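Local coordinates for protein abietadiene synthase, chloroplastic (Abies grandis, PDB 3S9V) that is a largely helical chloroplast protein of the terpene synthase family that joins an N-terminal terpene synthase domain to a metal-binding domain, at residues A110-L115 with L165-P170; V277-R282 with E461-L466; F352-G357 with V363-N368; S668-L673 with N737-I742. All coordinates share one frame; numbering follows the deposited sequence.

Contact 1 of 4, residues A110-L115 with L165-P170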
loop_
_atom_site.group_PDB
_atom_site.type_symbol
_atom_site.label_atom_id
_atom_site.label_comp_id
_atom_site.label_asym_id
_atom_site.label_seq_id
_atom_site.Cartn_x
_atom_site.Cartn_y
_atom_site.Cartn_z
ATOM N N ALA A 110 24.872 16.485 23.817
ATOM C CA ALA A 110 25.779 15.377 23.543
ATOM C C ALA A 110 27.125 15.838 22.967
ATOM O O ALA A 110 28.173 15.338 23.366
ATOM C CB ALA A 110 25.125 14.396 22.595
ATOM N N CYS A 111 27.108 16.781 22.031
ATOM C CA CYS A 111 28.362 17.259 21.445
ATOM C C CYS A 111 29.202 18.101 22.412
ATOM O O CYS A 111 30.428 18.014 22.418
ATOM C CB CYS A 111 28.081 18.054 20.162
ATOM S SG CYS A 111 27.454 17.029 18.822
ATOM N N ILE A 112 28.537 18.913 23.223
ATOM C CA ILE A 112 29.225 19.760 24.193
ATOM C C ILE A 112 29.958 18.900 25.214
ATOM O O ILE A 112 31.087 19.201 25.607
ATOM C CB ILE A 112 28.222 20.677 24.917
ATOM C CG1 ILE A 112 27.810 21.816 23.985
ATOM C CG2 ILE A 112 28.815 21.199 26.208
ATOM C CD1 ILE A 112 26.682 22.651 24.537
ATOM N N ILE A 113 29.319 17.820 25.640
ATOM C CA ILE A 113 29.941 16.933 26.613
ATOM C C ILE A 113 31.181 16.259 26.017
ATOM O O ILE A 113 32.221 16.184 26.666
ATOM C CB ILE A 113 28.920 15.881 27.104
ATOM C CG1 ILE A 113 27.859 16.582 27.960
ATOM C CG2 ILE A 113 29.614 14.765 27.877
ATOM C CD1 ILE A 113 26.733 15.677 28.428
ATOM N N THR A 114 31.079 15.805 24.771
ATOM C CA THR A 114 32.192 15.133 24.101
ATOM C C THR A 114 33.376 16.060 23.809
ATOM O O THR A 114 34.531 15.671 23.988
ATOM C CB THR A 114 31.729 14.482 22.781
ATOM O OG1 THR A 114 30.670 13.558 23.056
ATOM C CG2 THR A 114 32.881 13.739 22.115
ATOM N N LEU A 115 33.105 17.276 23.346
ATOM C CA LEU A 115 34.197 18.203 23.079
ATOM C C LEU A 115 34.865 18.596 24.406
ATOM O O LEU A 115 36.089 18.757 24.477
ATOM C CB LEU A 115 33.686 19.445 22.344
ATOM C CG LEU A 115 33.083 19.182 20.963
ATOM C CD1 LEU A 115 32.689 20.500 20.325
ATOM C CD2 LEU A 115 34.088 18.452 20.090
ATOM N N LEU A 165 30.286 17.553 35.336
ATOM C CA LEU A 165 31.410 18.194 34.656
ATOM C C LEU A 165 31.404 19.702 34.865
ATOM O O LEU A 165 32.281 20.414 34.365
ATOM C CB LEU A 165 31.379 17.898 33.154
ATOM C CG LEU A 165 31.704 16.481 32.679
ATOM C CD1 LEU A 165 31.576 16.407 31.157
ATOM C CD2 LEU A 165 33.115 16.109 33.117
ATOM N N GLY A 166 30.400 20.193 35.581
ATOM C CA GLY A 166 30.324 21.618 35.849
ATOM C C GLY A 166 29.899 22.536 34.715
ATOM O O GLY A 166 30.166 23.736 34.766
ATOM N N LEU A 167 29.239 22.002 33.695
ATOM C CA LEU A 167 28.793 22.838 32.585
ATOM C C LEU A 167 27.708 23.818 33.045
ATOM O O LEU A 167 26.792 23.450 33.787
ATOM C CB LEU A 167 28.264 21.965 31.447
ATOM C CG LEU A 167 29.284 21.042 30.778
ATOM C CD1 LEU A 167 28.600 20.276 29.662
ATOM C CD2 LEU A 167 30.446 21.858 30.226
ATOM N N ASP A 168 27.816 25.062 32.593
ATOM C CA ASP A 168 26.874 26.110 32.971
ATOM C C ASP A 168 25.554 26.051 32.207
ATOM O O ASP A 168 25.387 26.700 31.177
ATOM C CB ASP A 168 27.538 27.479 32.783
ATOM C CG ASP A 168 26.672 28.627 33.268
ATOM O OD1 ASP A 168 26.031 28.483 34.330
ATOM O OD2 ASP A 168 26.644 29.677 32.591
ATOM N N LEU A 169 24.612 25.275 32.728
ATOM C CA LEU A 169 23.311 25.134 32.093
ATOM C C LEU A 169 22.190 25.500 33.060
ATOM O O LEU A 169 22.340 25.381 34.277
ATOM C CB LEU A 169 23.119 23.698 31.593
ATOM C CG LEU A 169 24.140 23.173 30.580
ATOM C CD1 LEU A 169 23.835 21.721 30.238
ATOM C CD2 LEU A 169 24.106 24.036 29.331
ATOM N N PRO A 170 21.048 25.950 32.522
ATOM C CA PRO A 170 19.861 26.355 33.279
ATOM C C PRO A 170 19.172 25.196 33.988
ATOM O O PRO A 170 17.960 25.024 33.861
ATOM C CB PRO A 170 18.960 26.962 32.205
ATOM C CG PRO A 170 19.911 27.383 31.143
ATOM C CD PRO A 170 20.867 26.241 31.092
#
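I112 and I113 share one torsion (chi1 -76° and -69°), each setting its CG2 methyl anti to the backbone N, while L167 turns CG anti to its carbonyl carbon (chi1 -64°) and then runs straight on, carrying CD1 to both isoleucines. That methyl does most of the touching. It lies 3.6 Å from I112 CG2, where the two side chains meet at a slant, and 4.1 Å from I113 CG1, the leucine and isoleucine side chains crossing at about a right angle. L165 adds a further approach, its CD1 4.2 Å from I113 CG2, again nearly perpendicular to the isoleucine. No hydrogen bond links the two segments; the contact is aliphatic throughout. Here helix 101-117 packs against the turn that leaves helix 151-164, in the helical N-terminal half of the protein, far from the centre of the chain. The turn is a Schellman motif, with G166 at positive phi and two bonds reaching back into the last helical turn, and it lets L165 and L167, on either side of that glycine in sequence, both direct their CB toward the isoleucines. Beyond it, D168 centres an inverse gamma turn, its L169 N to L167 O bond being weak. M158 of helix 151-164 also packs on I113, and A162 of the same helix on L167. V125 of helix 122-136 packs on I112.

Contact 2 of 4, residues V277-R282 with E461-L466; sequences VDTVER and EKYLEL
Apolar contacts carry this helix-to-helix meeting, and all of them fall on the ring of Y463. T279 sets its methyl anti to the backbone N, which brings CG2 to 3.7 Å from Y463 CD2 and leaves the threonine side chain crossing the tyrosine at about a right angle. V280 CG1 meets the ring at the carbon diagonally across from CD2, 3.9 Å from Y463 CE1, and comes almost as near to CD1. The ring is thus touched at two opposite carbons by residues adjacent in sequence, each approaching it obliquely. Just here the backbones draw closest, with V280 CA and Y463 CA 6.9 Å apart.

Polar groups turn elsewhere. T279 OG1 bonds to the carbonyl O of W275, one turn earlier in its own helix, and the Y463 hydroxyl bonds to the carbonyl O of Y457, which ties down the far end of the ring. No hydrogen bond crosses between the segments.

The end of helix 269-282 thereby meets the start of the long helix 461-491, consistent with a seam between the N-terminal and metal-binding parts of a plant terpene synthase. I40 and M43 of helix 29-46 pack on Y463, while I293 of helix 290-301 packs on V280.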
loop_
_atom_site.group_PDB
_atom_site.type_symbol
_atom_site.label_atom_id
_atom_site.label_comp_id
_atom_site.label_asym_id
_atom_site.label_seq_id
_atom_site.Cartn_x
_atom_site.Cartn_y
_atom_site.Cartn_z
ATOM N N VAL A 277 10.101 0.299 -2.826
ATOM C CA VAL A 277 9.228 -0.476 -3.707
ATOM C C VAL A 277 7.762 -0.108 -3.516
ATOM O O VAL A 277 7.010 0.037 -4.485
ATOM C CB VAL A 277 9.385 -1.996 -3.442
ATOM C CG1 VAL A 277 8.233 -2.776 -4.086
ATOM C CG2 VAL A 277 10.723 -2.482 -3.982
ATOM N N ASP A 278 7.357 0.028 -2.260
ATOM C CA ASP A 278 5.974 0.363 -1.936
ATOM C C ASP A 278 5.674 1.769 -2.441
ATOM O O ASP A 278 4.583 2.041 -2.928
ATOM C CB ASP A 278 5.748 0.276 -0.417
ATOM C CG ASP A 278 4.289 0.442 -0.032
ATOM O OD1 ASP A 278 3.439 -0.291 -0.580
ATOM O OD2 ASP A 278 3.988 1.298 0.823
ATOM N N THR A 279 6.662 2.650 -2.341
ATOM C CA THR A 279 6.511 4.030 -2.790
ATOM C C THR A 279 6.245 4.128 -4.284
ATOM O O THR A 279 5.310 4.802 -4.700
ATOM C CB THR A 279 7.766 4.865 -2.456
ATOM O OG1 THR A 279 7.949 4.884 -1.039
ATOM C CG2 THR A 279 7.618 6.299 -2.956
ATOM N N VAL A 280 7.070 3.463 -5.092
ATOM C CA VAL A 280 6.884 3.507 -6.544
ATOM C C VAL A 280 5.619 2.756 -6.984
ATOM O O VAL A 280 5.028 3.076 -8.024
ATOM C CB VAL A 280 8.111 2.942 -7.291
ATOM C CG1 VAL A 280 9.330 3.799 -7.005
ATOM C CG2 VAL A 280 8.365 1.507 -6.884
ATOM N N GLU A 281 5.195 1.764 -6.202
ATOM C CA GLU A 281 3.974 1.048 -6.556
ATOM C C GLU A 281 2.765 1.931 -6.253
ATOM O O GLU A 281 1.901 2.106 -7.108
ATOM C CB GLU A 281 3.861 -0.274 -5.794
ATOM C CG GLU A 281 4.925 -1.295 -6.177
ATOM C CD GLU A 281 4.678 -2.666 -5.570
ATOM O OE1 GLU A 281 4.466 -2.748 -4.338
ATOM O OE2 GLU A 281 4.706 -3.664 -6.327
ATOM N N ARG A 282 2.723 2.498 -5.047
ATOM C CA ARG A 282 1.620 3.372 -4.626
ATOM C C ARG A 282 1.494 4.631 -5.487
ATOM O O ARG A 282 0.397 5.170 -5.644
ATOM C CB ARG A 282 1.793 3.805 -3.169
ATOM C CG ARG A 282 1.722 2.687 -2.160
ATOM C CD ARG A 282 1.937 3.230 -0.754
ATOM N NE ARG A 282 0.745 3.855 -0.187
ATOM C CZ ARG A 282 0.720 4.469 0.993
ATOM N NH1 ARG A 282 1.825 4.547 1.720
ATOM N NH2 ARG A 282 -0.414 4.971 1.467
ATOM N N GLU A 461 11.971 13.932 -4.109
ATOM C CA GLU A 461 11.230 14.752 -5.062
ATOM C C GLU A 461 11.102 14.077 -6.431
ATOM O O GLU A 461 10.134 14.306 -7.155
ATOM C CB GLU A 461 11.932 16.099 -5.239
ATOM C CG GLU A 461 11.966 16.972 -3.996
ATOM C CD GLU A 461 10.699 17.783 -3.817
ATOM O OE1 GLU A 461 10.634 18.575 -2.852
ATOM O OE2 GLU A 461 9.772 17.632 -4.644
ATOM N N LYS A 462 12.078 13.251 -6.785
ATOM C CA LYS A 462 12.067 12.580 -8.079
ATOM C C LYS A 462 10.957 11.550 -8.277
ATOM O O LYS A 462 10.437 11.414 -9.384
ATOM C CB LYS A 462 13.439 11.957 -8.348
ATOM C CG LYS A 462 14.516 13.010 -8.507
ATOM C CD LYS A 462 15.876 12.427 -8.828
ATOM C CE LYS A 462 16.881 13.554 -9.059
ATOM N NZ LYS A 462 18.274 13.053 -9.223
ATOM N N TYR A 463 10.591 10.824 -7.223
ATOM C CA TYR A 463 9.519 9.846 -7.340
ATOM C C TYR A 463 8.233 10.599 -7.673
ATOM O O TYR A 463 7.512 10.241 -8.600
ATOM C CB TYR A 463 9.297 9.085 -6.024
ATOM C CG TYR A 463 10.397 8.137 -5.599
ATOM C CD1 TYR A 463 11.073 7.352 -6.531
ATOM C CD2 TYR A 463 10.709 7.971 -4.250
ATOM C CE1 TYR A 463 12.031 6.423 -6.131
ATOM C CE2 TYR A 463 11.662 7.043 -3.835
ATOM C CZ TYR A 463 12.322 6.272 -4.781
ATOM O OH TYR A 463 13.272 5.355 -4.383
ATOM N N LEU A 464 7.956 11.645 -6.898
ATOM C CA LEU A 464 6.751 12.445 -7.069
ATOM C C LEU A 464 6.707 13.179 -8.404
ATOM O O LEU A 464 5.653 13.276 -9.035
ATOM C CB LEU A 464 6.622 13.458 -5.927
ATOM C CG LEU A 464 5.312 14.252 -5.949
ATOM C CD1 LEU A 464 4.125 13.286 -5.991
ATOM C CD2 LEU A 464 5.230 15.151 -4.736
ATOM N N GLU A 465 7.850 13.701 -8.829
ATOM C CA GLU A 465 7.917 14.411 -10.094
ATOM C C GLU A 465 7.542 13.445 -11.212
ATOM O O GLU A 465 6.753 13.777 -12.096
ATOM C CB GLU A 465 9.330 14.948 -10.320
ATOM C CG GLU A 465 9.496 15.748 -11.600
ATOM C CD GLU A 465 10.897 16.308 -11.759
ATOM O OE1 GLU A 465 11.133 17.035 -12.749
ATOM O OE2 GLU A 465 11.759 16.024 -10.898
ATOM N N LEU A 466 8.104 12.242 -11.166
ATOM C CA LEU A 466 7.816 11.248 -12.189
ATOM C C LEU A 466 6.364 10.775 -12.130
ATOM O O LEU A 466 5.734 10.582 -13.165
ATOM C CB LEU A 466 8.745 10.049 -12.042
ATOM C CG LEU A 466 8.494 8.916 -13.027
ATOM C CD1 LEU A 466 8.656 9.431 -14.458
ATOM C CD2 LEU A 466 9.467 7.781 -12.742
#

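Contact 3 of 4, residues F352-G357 with V363-N368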
loop_
_atom_site.group_PDB
_atom_site.type_symbol
_atom_site.label_atom_id
_atom_site.label_comp_id
_atom_site.label_asym_id
_atom_site.label_seq_id
_atom_site.Cartn_x
_atom_site.Cartn_y
_atom_site.Cartn_z
ATOM N N PHE A 352 -2.937 -6.061 18.098
ATOM C CA PHE A 352 -1.600 -6.140 17.522
ATOM C C PHE A 352 -0.781 -4.909 17.871
ATOM O O PHE A 352 -1.297 -3.790 17.865
ATOM C CB PHE A 352 -1.671 -6.288 16.004
ATOM C CG PHE A 352 -2.269 -7.581 15.554
ATOM C CD1 PHE A 352 -3.630 -7.817 15.701
ATOM C CD2 PHE A 352 -1.466 -8.569 14.991
ATOM C CE1 PHE A 352 -4.185 -9.016 15.290
ATOM C CE2 PHE A 352 -2.007 -9.772 14.578
ATOM C CZ PHE A 352 -3.371 -9.999 14.726
ATOM N N PHE A 353 0.496 -5.130 18.173
ATOM C CA PHE A 353 1.400 -4.054 18.536
ATOM C C PHE A 353 2.668 -4.138 17.678
ATOM O O PHE A 353 2.930 -5.167 17.059
ATOM C CB PHE A 353 1.705 -4.151 20.034
ATOM C CG PHE A 353 0.472 -4.028 20.903
ATOM C CD1 PHE A 353 -0.044 -2.777 21.230
ATOM C CD2 PHE A 353 -0.198 -5.161 21.345
ATOM C CE1 PHE A 353 -1.213 -2.656 21.986
ATOM C CE2 PHE A 353 -1.370 -5.058 22.101
ATOM C CZ PHE A 353 -1.877 -3.800 22.422
ATOM N N CYS A 354 3.438 -3.055 17.629
ATOM C CA CYS A 354 4.635 -3.004 16.803
ATOM C C CYS A 354 5.757 -3.951 17.244
ATOM O O CYS A 354 6.562 -4.400 16.421
ATOM C CB CYS A 354 5.149 -1.559 16.728
ATOM S SG CYS A 354 6.218 -1.205 15.301
ATOM N N PHE A 355 5.810 -4.265 18.534
ATOM C CA PHE A 355 6.837 -5.168 19.045
ATOM C C PHE A 355 6.270 -6.229 19.978
ATOM O O PHE A 355 5.290 -5.991 20.677
ATOM C CB PHE A 355 7.928 -4.385 19.780
ATOM C CG PHE A 355 8.701 -3.450 18.896
ATOM C CD1 PHE A 355 8.359 -2.104 18.813
ATOM C CD2 PHE A 355 9.762 -3.920 18.132
ATOM C CE1 PHE A 355 9.065 -1.234 17.979
ATOM C CE2 PHE A 355 10.476 -3.059 17.294
ATOM C CZ PHE A 355 10.125 -1.714 17.219
ATOM N N LEU A 356 6.884 -7.407 19.977
ATOM C CA LEU A 356 6.434 -8.482 20.849
ATOM C C LEU A 356 6.640 -8.026 22.294
ATOM O O LEU A 356 7.667 -7.431 22.624
ATOM C CB LEU A 356 7.233 -9.766 20.566
ATOM C CG LEU A 356 6.959 -11.013 21.425
ATOM C CD1 LEU A 356 7.415 -12.258 20.685
ATOM C CD2 LEU A 356 7.682 -10.913 22.761
ATOM N N GLY A 357 5.648 -8.275 23.139
ATOM C CA GLY A 357 5.756 -7.905 24.540
ATOM C C GLY A 357 5.675 -6.431 24.898
ATOM O O GLY A 357 6.093 -6.044 25.989
ATOM N N VAL A 363 -0.445 5.144 14.290
ATOM C CA VAL A 363 -1.186 5.246 13.043
ATOM C C VAL A 363 -0.448 4.701 11.830
ATOM O O VAL A 363 -1.004 3.925 11.054
ATOM C CB VAL A 363 -1.576 6.703 12.746
ATOM C CG1 VAL A 363 -2.306 6.775 11.413
ATOM C CG2 VAL A 363 -2.448 7.246 13.867
ATOM N N THR A 364 0.803 5.108 11.664
ATOM C CA THR A 364 1.577 4.654 10.524
ATOM C C THR A 364 1.685 3.131 10.450
ATOM O O THR A 364 1.347 2.536 9.426
ATOM C CB THR A 364 2.978 5.285 10.535
ATOM O OG1 THR A 364 2.852 6.707 10.411
ATOM C CG2 THR A 364 3.806 4.771 9.378
ATOM N N ASP A 365 2.123 2.484 11.526
ATOM C CA ASP A 365 2.241 1.029 11.485
ATOM C C ASP A 365 0.903 0.281 11.425
ATOM O O ASP A 365 0.792 -0.718 10.710
ATOM C CB ASP A 365 3.095 0.511 12.652
ATOM C CG ASP A 365 2.693 1.105 13.987
ATOM O OD1 ASP A 365 2.831 2.340 14.152
ATOM O OD2 ASP A 365 2.248 0.333 14.866
ATOM N N MET A 366 -0.113 0.740 12.156
ATOM C CA MET A 366 -1.400 0.048 12.095
ATOM C C MET A 366 -1.919 0.169 10.671
ATOM O O MET A 366 -2.600 -0.728 10.178
ATOM C CB MET A 366 -2.432 0.629 13.082
ATOM C CG MET A 366 -2.205 0.271 14.562
ATOM S SD MET A 366 -2.143 -1.511 14.953
ATOM C CE MET A 366 -0.414 -1.836 14.712
ATOM N N LEU A 367 -1.582 1.273 10.005
ATOM C CA LEU A 367 -2.024 1.467 8.632
ATOM C C LEU A 367 -1.406 0.434 7.687
ATOM O O LEU A 367 -2.113 -0.173 6.881
ATOM C CB LEU A 367 -1.689 2.873 8.130
ATOM C CG LEU A 367 -1.955 3.051 6.628
ATOM C CD1 LEU A 367 -3.402 2.698 6.321
ATOM C CD2 LEU A 367 -1.653 4.479 6.198
ATOM N N ASN A 368 -0.094 0.234 7.771
ATOM C CA ASN A 368 0.535 -0.750 6.894
ATOM C C ASN A 368 0.053 -2.160 7.217
ATOM O O ASN A 368 -0.028 -3.020 6.334
ATOM C CB ASN A 368 2.061 -0.654 6.983
ATOM C CG ASN A 368 2.591 0.629 6.360
ATOM O OD1 ASN A 368 2.160 1.022 5.275
ATOM N ND2 ASN A 368 3.528 1.285 7.040
#
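M366 meets the backbone of F352 through the far end of its side chain. Its CB leaves the helix at a slant to the 352-357 loop, and CG then lies anti to the carbonyl carbon. From there the chain folds twice, at chi2 (-57°) and chi3 (88°), so that the thioether curls back toward the loop. SD ends 3.8 Å from the carbonyl oxygen of F352, and the terminal methyl CE lies equally far, 3.8 Å, from that same F352 O. Both are van der Waals approaches; the hydrogen bond to this carbonyl comes from R361 NH1. The F352 ring itself leads off to helix 381-397, where it packs on I382 and C389, and Y393 of that helix also touches M366.

A second touch lies one residue earlier. D365 CG stands between the backbone N and carbonyl carbon (chi1 48°), and its OD2 faces C354 CB at 3.9 Å. That oxygen also accepts from G362 N, just ahead of the helix, so the carboxylate braces the helix start while lying against the loop.

Helix 363-373 belongs to the helical N-terminal domain. On it, N368 ND2 bonds D321 OD1 and N368 OD1 bonds R371, and D365 touches D321 as well. D321 sits in a DIDD sequence matching the DXDD signature of class II terpene cyclases, which puts this arrangement beside that motif.

Contact 4 of 4, residues S668-L673 with N737-I742; sequences SRFLQL and NKIPDI
The amide of N737 stands almost upright on the ring of F670, the two planes 88° apart, with ND2 over one face. This happens in the all-helical metal-binding part of the terpene synthase fold, where the start of helix 669-693 meets the short connection between helices 712-736 and 741-757. ND2 lies 4.1 Å from F670 CG and equally far from F670 CB, over the root of the ring; its hydrogen bond goes to E733 OE1, one turn back in helix 712-736, and that bond helps fix the amide over the phenylalanine. F670 gets there by setting CG anti to its backbone N (chi1 -166°), which carries the ring toward the connection. I739 supplies the apolar half of the contact: its CD1 is 4.1 Å from F670 CD2, approaching the ring obliquely.

Between these two partners K738 centres an inverse gamma turn, closed by a weak bond from I739 N to N737 O, and the turn lets N737 and I739 both send CB toward F670. L730 of helix 712-736 and V747 of helix 741-757 add to the packing round the ring. R669 lies beside it in sequence and forms a salt bridge with E729.

At the helix start, S668 is the N-cap: its OG accepts from L671 N at 3.3 Å, with an N-H...O angle of 165°.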
loop_
_atom_site.group_PDB
_atom_site.type_symbol
_atom_site.label_atom_id
_atom_site.label_comp_id
_atom_site.label_asym_id
_atom_site.label_seq_id
_atom_site.Cartn_x
_atom_site.Cartn_y
_atom_site.Cartn_z
ATOM N N SER A 668 -12.866 -22.339 -15.688
ATOM C CA SER A 668 -11.905 -22.091 -14.612
ATOM C C SER A 668 -12.543 -21.515 -13.344
ATOM O O SER A 668 -13.489 -20.728 -13.403
ATOM C CB SER A 668 -10.792 -21.148 -15.084
ATOM O OG SER A 668 -11.260 -19.814 -15.226
ATOM N N ARG A 669 -12.008 -21.910 -12.198
ATOM C CA ARG A 669 -12.499 -21.431 -10.911
ATOM C C ARG A 669 -12.260 -19.927 -10.822
ATOM O O ARG A 669 -13.067 -19.193 -10.260
ATOM C CB ARG A 669 -11.756 -22.145 -9.778
ATOM C CG ARG A 669 -12.104 -21.679 -8.376
ATOM C CD ARG A 669 -13.548 -22.016 -8.004
ATOM N NE ARG A 669 -13.840 -21.691 -6.608
ATOM C CZ ARG A 669 -15.061 -21.697 -6.075
ATOM N NH1 ARG A 669 -16.111 -22.011 -6.816
ATOM N NH2 ARG A 669 -15.236 -21.371 -4.802
ATOM N N PHE A 670 -11.148 -19.480 -11.397
ATOM C CA PHE A 670 -10.754 -18.071 -11.385
ATOM C C PHE A 670 -11.836 -17.167 -11.977
ATOM O O PHE A 670 -12.335 -16.262 -11.305
ATOM C CB PHE A 670 -9.431 -17.920 -12.150
ATOM C CG PHE A 670 -8.733 -16.603 -11.935
ATOM C CD1 PHE A 670 -8.958 -15.850 -10.793
ATOM C CD2 PHE A 670 -7.816 -16.132 -12.876
ATOM C CE1 PHE A 670 -8.286 -14.645 -10.584
ATOM C CE2 PHE A 670 -7.141 -14.934 -12.677
ATOM C CZ PHE A 670 -7.377 -14.187 -11.525
ATOM N N LEU A 671 -12.216 -17.425 -13.225
ATOM C CA LEU A 671 -13.242 -16.624 -13.883
ATOM C C LEU A 671 -14.607 -16.783 -13.197
ATOM O O LEU A 671 -15.384 -15.836 -13.127
ATOM C CB LEU A 671 -13.368 -17.028 -15.353
ATOM C CG LEU A 671 -14.072 -16.010 -16.260
ATOM C CD1 LEU A 671 -13.069 -14.924 -16.656
ATOM C CD2 LEU A 671 -14.612 -16.697 -17.508
ATOM N N GLN A 672 -14.893 -17.981 -12.703
ATOM C CA GLN A 672 -16.158 -18.243 -12.029
ATOM C C GLN A 672 -16.308 -17.398 -10.768
ATOM O O GLN A 672 -17.378 -16.845 -10.507
ATOM C CB GLN A 672 -16.279 -19.737 -11.690
ATOM C CG GLN A 672 -16.295 -20.633 -12.928
ATOM C CD GLN A 672 -16.288 -22.121 -12.610
ATOM O OE1 GLN A 672 -15.787 -22.545 -11.570
ATOM N NE2 GLN A 672 -16.826 -22.925 -13.522
ATOM N N LEU A 673 -15.231 -17.285 -9.997
ATOM C CA LEU A 673 -15.253 -16.495 -8.774
ATOM C C LEU A 673 -15.458 -15.009 -9.067
ATOM O O LEU A 673 -16.134 -14.302 -8.317
ATOM C CB LEU A 673 -13.953 -16.698 -7.997
ATOM C CG LEU A 673 -13.869 -17.968 -7.144
ATOM C CD1 LEU A 673 -12.446 -18.154 -6.649
ATOM C CD2 LEU A 673 -14.825 -17.863 -5.975
ATOM N N ASN A 737 -2.022 -18.521 -8.933
ATOM C CA ASN A 737 -2.135 -19.145 -10.250
ATOM C C ASN A 737 -1.024 -18.702 -11.196
ATOM O O ASN A 737 -0.736 -17.509 -11.321
ATOM C CB ASN A 737 -3.507 -18.854 -10.879
ATOM C CG ASN A 737 -4.656 -19.474 -10.094
ATOM O OD1 ASN A 737 -4.451 -20.336 -9.241
ATOM N ND2 ASN A 737 -5.874 -19.041 -10.392
ATOM N N LYS A 738 -0.400 -19.673 -11.857
ATOM C CA LYS A 738 0.684 -19.401 -12.797
ATOM C C LYS A 738 0.088 -19.010 -14.142
ATOM O O LYS A 738 -0.014 -19.826 -15.052
ATOM C CB LYS A 738 1.566 -20.642 -12.942
ATOM C CG LYS A 738 2.173 -21.095 -11.623
ATOM C CD LYS A 738 2.951 -22.394 -11.761
ATOM C CE LYS A 738 3.480 -22.854 -10.405
ATOM N NZ LYS A 738 4.227 -24.135 -10.499
ATOM N N ILE A 739 -0.304 -17.744 -14.245
ATOM C CA ILE A 739 -0.925 -17.193 -15.443
ATOM C C ILE A 739 -0.261 -15.863 -15.781
ATOM O O ILE A 739 0.115 -15.111 -14.885
ATOM C CB ILE A 739 -2.414 -16.936 -15.182
ATOM C CG1 ILE A 739 -3.079 -18.232 -14.717
ATOM C CG2 ILE A 739 -3.076 -16.362 -16.422
ATOM C CD1 ILE A 739 -4.477 -18.041 -14.170
ATOM N N PRO A 740 -0.106 -15.550 -17.078
ATOM C CA PRO A 740 0.529 -14.269 -17.414
ATOM C C PRO A 740 -0.181 -13.122 -16.686
ATOM O O PRO A 740 -1.410 -13.062 -16.643
ATOM C CB PRO A 740 0.382 -14.197 -18.932
ATOM C CG PRO A 740 0.436 -15.636 -19.338
ATOM C CD PRO A 740 -0.431 -16.319 -18.291
ATOM N N ASP A 741 0.614 -12.226 -16.112
ATOM C CA ASP A 741 0.127 -11.084 -15.340
ATOM C C ASP A 741 -1.068 -10.318 -15.910
ATOM O O ASP A 741 -2.036 -10.046 -15.190
ATOM C CB ASP A 741 1.281 -10.103 -15.100
ATOM C CG ASP A 741 1.010 -9.147 -13.950
ATOM O OD1 ASP A 741 0.834 -9.629 -12.806
ATOM O OD2 ASP A 741 0.972 -7.916 -14.183
ATOM N N ILE A 742 -1.000 -9.963 -17.191
ATOM C CA ILE A 742 -2.065 -9.198 -17.823
ATOM C C ILE A 742 -3.437 -9.866 -17.745
ATOM O O ILE A 742 -4.445 -9.179 -17.587
ATOM C CB ILE A 742 -1.732 -8.883 -19.305
ATOM C CG1 ILE A 742 -2.822 -7.993 -19.915
ATOM C CG2 ILE A 742 -1.616 -10.161 -20.094
ATOM C CD1 ILE A 742 -2.924 -6.619 -19.274
#

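Overall arrangement
From the N terminus, contact 1 comes first, closing a mostly helical loop of about fifty residues at one end of the molecule. The chain then enters the 277-282 segment of contact 2, whose partner at 461-466 comes only after a long excursion. Contact 3 lies within that excursion and closes a tight loop of its own, its nearest atoms about 5 Å from contact 2. Contact 4 follows in series and closes a largely helical loop of 63 residues, tying the start of helix 669-693 to the connection before helix 741-757. Contacts 1 and 4 sit on opposite sides of the chain's centre; contact 2, near the middle, joins N-terminal helices to helix 461-491. No two contacts cross.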